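Local coordinates for protein iron-containing superoxide dismutase B2 (Trypanosoma brucei, PDB 3ESF) that probably protects the parasite by disproportionating superoxide to hydrogen peroxide and oxygen at a bound iron ion, at residues A[94-97]-A[98-102]; A[181-184]-A[185-188]. The protein carries 1 engineered substitution. All coordinates share one frame; numbering follows the deposited sequence.

Interaction 1. Residues A[94-97]-A[98-102]; sequences KLAE and AIRAS
E97 and R100, three residues apart on the outer side of helix 93-103, form a two-pronged salt bridge. R100 uses its side-on edge: NE meets E97 OE1 at 3.2 Å, and NH2 meets E97 OE2 at 3.0 Å. Both bonds are nearly straight and lie close to the guanidinium plane. The carboxylate is not coplanar with it. The two planes stand 56° apart, so each oxygen is approached from above the carboxylate plane. The R100 chain bends at chi3 (-82°), which folds the guanidinium back over the preceding turn. There one of its faces lies above A96 O, and NH2 passes A96 CB at 3.8 Å.

Regular i to i+4 backbone bonds run beneath this pair, from the N atoms of A98, I99, R100 and A101 to the carbonyls of K94 to E97. A96 O accepts the bond from R100 N at 3.2 Å.

On the buried side L95 CG lies 4.3 Å from I99 CD1. This side packs on A191 and F195 of helix 188-196 and on L137.

The helix is thus amphipathic. Its ion pair sits on an exposed face, where solvent probably weakens the attraction.

Interaction 2. Residues A[181-184]-A[185-188]; sequences TFWN and VVNW
F182 O takes two backbone N-H groups from the segment that follows. V185 N donates at 3.1 Å, from well above the carbonyl plane, and closes an i to i+3 turn. V186 N is nearer, at 2.8 Å, but its N-H...O angle of 123° makes the bond weak. The carbonyl is also covered by apolar groups: V185 CG2 and V186 CB each lie 3.5 Å from F182 O.

V186 points back toward the helix and lies against two aromatic residues. Its CG2 meets F182 CE2 at 4.1 Å, with the side chains crossing at about a right angle. Its CG1 reaches W183 CE3, at the edge of the indole. With chi1 at 61°, CG1 lies between the backbone N and carbonyl carbon, and this brings it within 3.5 Å of W183 O.

The turn links helix 175-185 to helix 188-196, in the C-terminal part of the iron/manganese superoxide dismutase fold. N187 is the N-cap of the second helix; its OD1 makes weak bonds to D189 N and H190 N.

The W188 ring presents one face to V186 CG2, 3.9 Å above its plane and offset toward the rim. W188 CZ2 meets the edge of W183 at CZ3, 4.3 Å away. Both indole N-H groups have partners outside the turn: W183 NE1 bonds T114 OG1, and W188 NE1 bonds G89 O.

Interaction 1 comes first along the chain, within helix 93-103. Interaction 2 follows much later, at the junction between helix 175-185 and helix 188-196. Both belong to the C-terminal domain, and their centres are about 17 Å apart. W188 joins them directly: L95 CD2 lies 3.9 Å from W188 CE3, and I99 CD1 lies 4.2 Å from W188 CZ3. The three-stranded antiparallel sheet is shared too. L137 touches the first helix, while L158 and C160 touch the second site. Interaction 1 is partly exposed and remote from the metal site; interaction 2 is buried. W188 and the sheet thus tie helix 93-103 and the 181-188 turn into one hydrophobic core of the C-terminal domain.

Interaction 1. Residues A[94-97]-A[98-102]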
loop_
_atom_site.group_PDB
_atom_site.type_symbol
_atom_site.label_atom_id
_atom_site.label_comp_id
_atom_site.label_asym_id
_atom_site.label_seq_id
_atom_site.Cartn_x
_atom_site.Cartn_y
_atom_site.Cartn_z
ATOM N N LYS A 94 -19.337 28.733 7.236
ATOM C CA LYS A 94 -20.305 27.735 6.756
ATOM C C LYS A 94 -19.874 26.313 6.983
ATOM O O LYS A 94 -20.676 25.474 7.412
ATOM C CB LYS A 94 -20.543 27.945 5.266
ATOM C CG LYS A 94 -21.337 29.180 4.968
ATOM C CD LYS A 94 -20.939 29.759 3.624
ATOM C CE LYS A 94 -21.739 31.005 3.318
ATOM N NZ LYS A 94 -23.108 30.645 2.865
ATOM N N LEU A 95 -18.617 26.030 6.658
ATOM C CA LEU A 95 -18.078 24.716 6.844
ATOM C C LEU A 95 -18.003 24.276 8.315
ATOM O O LEU A 95 -18.286 23.120 8.632
ATOM C CB LEU A 95 -16.698 24.601 6.168
ATOM C CG LEU A 95 -16.164 23.185 6.158
ATOM C CD1 LEU A 95 -17.140 22.266 5.412
ATOM C CD2 LEU A 95 -14.746 23.133 5.570
ATOM N N ALA A 96 -17.629 25.201 9.200
ATOM C CA ALA A 96 -17.462 24.905 10.619
ATOM C C ALA A 96 -18.803 24.551 11.234
ATOM O O ALA A 96 -18.894 23.629 12.044
ATOM C CB ALA A 96 -16.840 26.093 11.345
ATOM N N GLU A 97 -19.838 25.281 10.832
ATOM C CA GLU A 97 -21.192 25.008 11.269
ATOM C C GLU A 97 -21.697 23.665 10.733
ATOM O O GLU A 97 -22.345 22.910 11.458
ATOM C CB GLU A 97 -22.113 26.144 10.825
ATOM C CG GLU A 97 -23.174 26.511 11.835
ATOM C CD GLU A 97 -22.605 26.722 13.235
ATOM O OE1 GLU A 97 -22.877 25.867 14.104
ATOM O OE2 GLU A 97 -21.878 27.724 13.457
ATOM N N ALA A 98 -21.391 23.381 9.469
ATOM C CA ALA A 98 -21.810 22.137 8.833
ATOM C C ALA A 98 -21.136 20.921 9.499
ATOM O O ALA A 98 -21.757 19.878 9.645
ATOM C CB ALA A 98 -21.520 22.185 7.359
ATOM N N ILE A 99 -19.872 21.084 9.888
ATOM C CA ILE A 99 -19.113 20.046 10.589
ATOM C C ILE A 99 -19.813 19.747 11.930
ATOM O O ILE A 99 -20.111 18.589 12.238
ATOM C CB ILE A 99 -17.610 20.437 10.727
ATOM C CG1 ILE A 99 -16.914 20.290 9.355
ATOM C CG2 ILE A 99 -16.896 19.618 11.840
ATOM C CD1 ILE A 99 -15.360 20.428 9.351
ATOM N N ARG A 100 -20.128 20.786 12.693
ATOM C CA ARG A 100 -20.919 20.620 13.925
ATOM C C ARG A 100 -22.262 19.936 13.690
ATOM O O ARG A 100 -22.623 19.010 14.425
ATOM C CB ARG A 100 -21.113 21.950 14.634
ATOM C CG ARG A 100 -19.878 22.416 15.356
ATOM C CD ARG A 100 -20.185 23.659 16.173
ATOM N NE ARG A 100 -20.164 24.879 15.371
ATOM C CZ ARG A 100 -19.065 25.551 15.034
ATOM N NH1 ARG A 100 -17.868 25.127 15.423
ATOM N NH2 ARG A 100 -19.161 26.654 14.305
ATOM N N ALA A 101 -22.977 20.352 12.639
ATOM C CA ALA A 101 -24.304 19.794 12.334
ATOM C C ALA A 101 -24.275 18.352 11.799
ATOM O O ALA A 101 -25.307 17.686 11.789
ATOM C CB ALA A 101 -25.121 20.737 11.395
ATOM N N SER A 102 -23.100 17.882 11.364
ATOM C CA SER A 102 -22.899 16.510 10.893
ATOM C C SER A 102 -22.213 15.599 11.910
ATOM O O SER A 102 -22.512 14.408 11.955
ATOM C CB SER A 102 -22.084 16.481 9.587
ATOM O OG SER A 102 -22.890 16.830 8.498
#

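Interaction 2. Residues A[181-184]-A[185-188]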
loop_
_atom_site.group_PDB
_atom_site.type_symbol
_atom_site.label_atom_id
_atom_site.label_comp_id
_atom_site.label_asym_id
_atom_site.label_seq_id
_atom_site.Cartn_x
_atom_site.Cartn_y
_atom_site.Cartn_z
ATOM N N THR A 181 0.708 15.716 11.467
ATOM C CA THR A 181 1.187 16.722 10.516
ATOM C C THR A 181 0.113 17.166 9.496
ATOM O O THR A 181 -0.014 18.360 9.234
ATOM C CB THR A 181 2.484 16.231 9.840
ATOM O OG1 THR A 181 3.523 16.262 10.830
ATOM C CG2 THR A 181 2.845 17.086 8.620
ATOM N N PHE A 182 -0.687 16.225 8.978
ATOM C CA PHE A 182 -1.815 16.585 8.101
ATOM C C PHE A 182 -2.761 17.611 8.743
ATOM O O PHE A 182 -3.213 18.557 8.089
ATOM C CB PHE A 182 -2.608 15.344 7.623
ATOM C CG PHE A 182 -3.758 15.693 6.695
ATOM C CD1 PHE A 182 -3.514 15.974 5.349
ATOM C CD2 PHE A 182 -5.078 15.766 7.187
ATOM C CE1 PHE A 182 -4.556 16.338 4.491
ATOM C CE2 PHE A 182 -6.124 16.124 6.353
ATOM C CZ PHE A 182 -5.875 16.423 5.003
ATOM N N TRP A 183 -3.047 17.428 10.027
ATOM C CA TRP A 183 -3.859 18.414 10.782
ATOM C C TRP A 183 -3.229 19.802 10.910
ATOM O O TRP A 183 -3.932 20.806 11.130
ATOM C CB TRP A 183 -4.184 17.859 12.153
ATOM C CG TRP A 183 -5.145 16.714 12.119
ATOM C CD1 TRP A 183 -4.944 15.468 12.629
ATOM C CD2 TRP A 183 -6.463 16.717 11.557
ATOM N NE1 TRP A 183 -6.052 14.683 12.416
ATOM C CE2 TRP A 183 -7.000 15.422 11.754
ATOM C CE3 TRP A 183 -7.243 17.690 10.902
ATOM C CZ2 TRP A 183 -8.300 15.067 11.334
ATOM C CZ3 TRP A 183 -8.531 17.337 10.470
ATOM C CH2 TRP A 183 -9.044 16.022 10.693
ATOM N N ASN A 184 -1.906 19.869 10.766
ATOM C CA ASN A 184 -1.216 21.172 10.791
ATOM C C ASN A 184 -1.173 21.862 9.437
ATOM O O ASN A 184 -0.811 23.020 9.362
ATOM C CB ASN A 184 0.209 21.037 11.359
ATOM C CG ASN A 184 0.224 20.764 12.858
ATOM O OD1 ASN A 184 -0.598 21.307 13.623
ATOM N ND2 ASN A 184 1.172 19.937 13.293
ATOM N N VAL A 185 -1.517 21.143 8.366
ATOM C CA VAL A 185 -1.459 21.710 6.998
ATOM C C VAL A 185 -2.829 21.697 6.312
ATOM O O VAL A 185 -2.993 22.267 5.235
ATOM C CB VAL A 185 -0.394 21.013 6.079
ATOM C CG1 VAL A 185 1.022 21.242 6.632
ATOM C CG2 VAL A 185 -0.693 19.495 5.890
ATOM N N VAL A 186 -3.811 21.055 6.942
ATOM C CA VAL A 186 -5.144 20.946 6.338
ATOM C C VAL A 186 -5.651 22.336 5.858
ATOM O O VAL A 186 -5.643 23.318 6.608
ATOM C CB VAL A 186 -6.169 20.216 7.267
ATOM C CG1 VAL A 186 -6.373 20.979 8.588
ATOM C CG2 VAL A 186 -7.500 19.990 6.548
ATOM N N ASN A 187 -6.061 22.389 4.595
ATOM C CA ASN A 187 -6.445 23.632 3.927
ATOM C C ASN A 187 -7.964 23.850 3.977
ATOM O O ASN A 187 -8.694 23.318 3.134
ATOM C CB ASN A 187 -5.921 23.609 2.476
ATOM C CG ASN A 187 -6.110 24.925 1.747
ATOM O OD1 ASN A 187 -6.578 25.888 2.315
ATOM N ND2 ASN A 187 -5.740 24.963 0.476
ATOM N N TRP A 188 -8.416 24.640 4.962
ATOM C CA TRP A 188 -9.842 24.953 5.143
ATOM C C TRP A 188 -10.412 25.909 4.079
ATOM O O TRP A 188 -11.631 25.927 3.852
ATOM C CB TRP A 188 -10.132 25.472 6.565
ATOM C CG TRP A 188 -9.754 24.486 7.638
ATOM C CD1 TRP A 188 -8.803 24.650 8.596
ATOM C CD2 TRP A 188 -10.291 23.161 7.835
ATOM N NE1 TRP A 188 -8.723 23.523 9.384
ATOM C CE2 TRP A 188 -9.635 22.604 8.944
ATOM C CE3 TRP A 188 -11.264 22.399 7.182
ATOM C CZ2 TRP A 188 -9.921 21.314 9.416
ATOM C CZ3 TRP A 188 -11.562 21.124 7.667
ATOM C CH2 TRP A 188 -10.886 20.595 8.758
#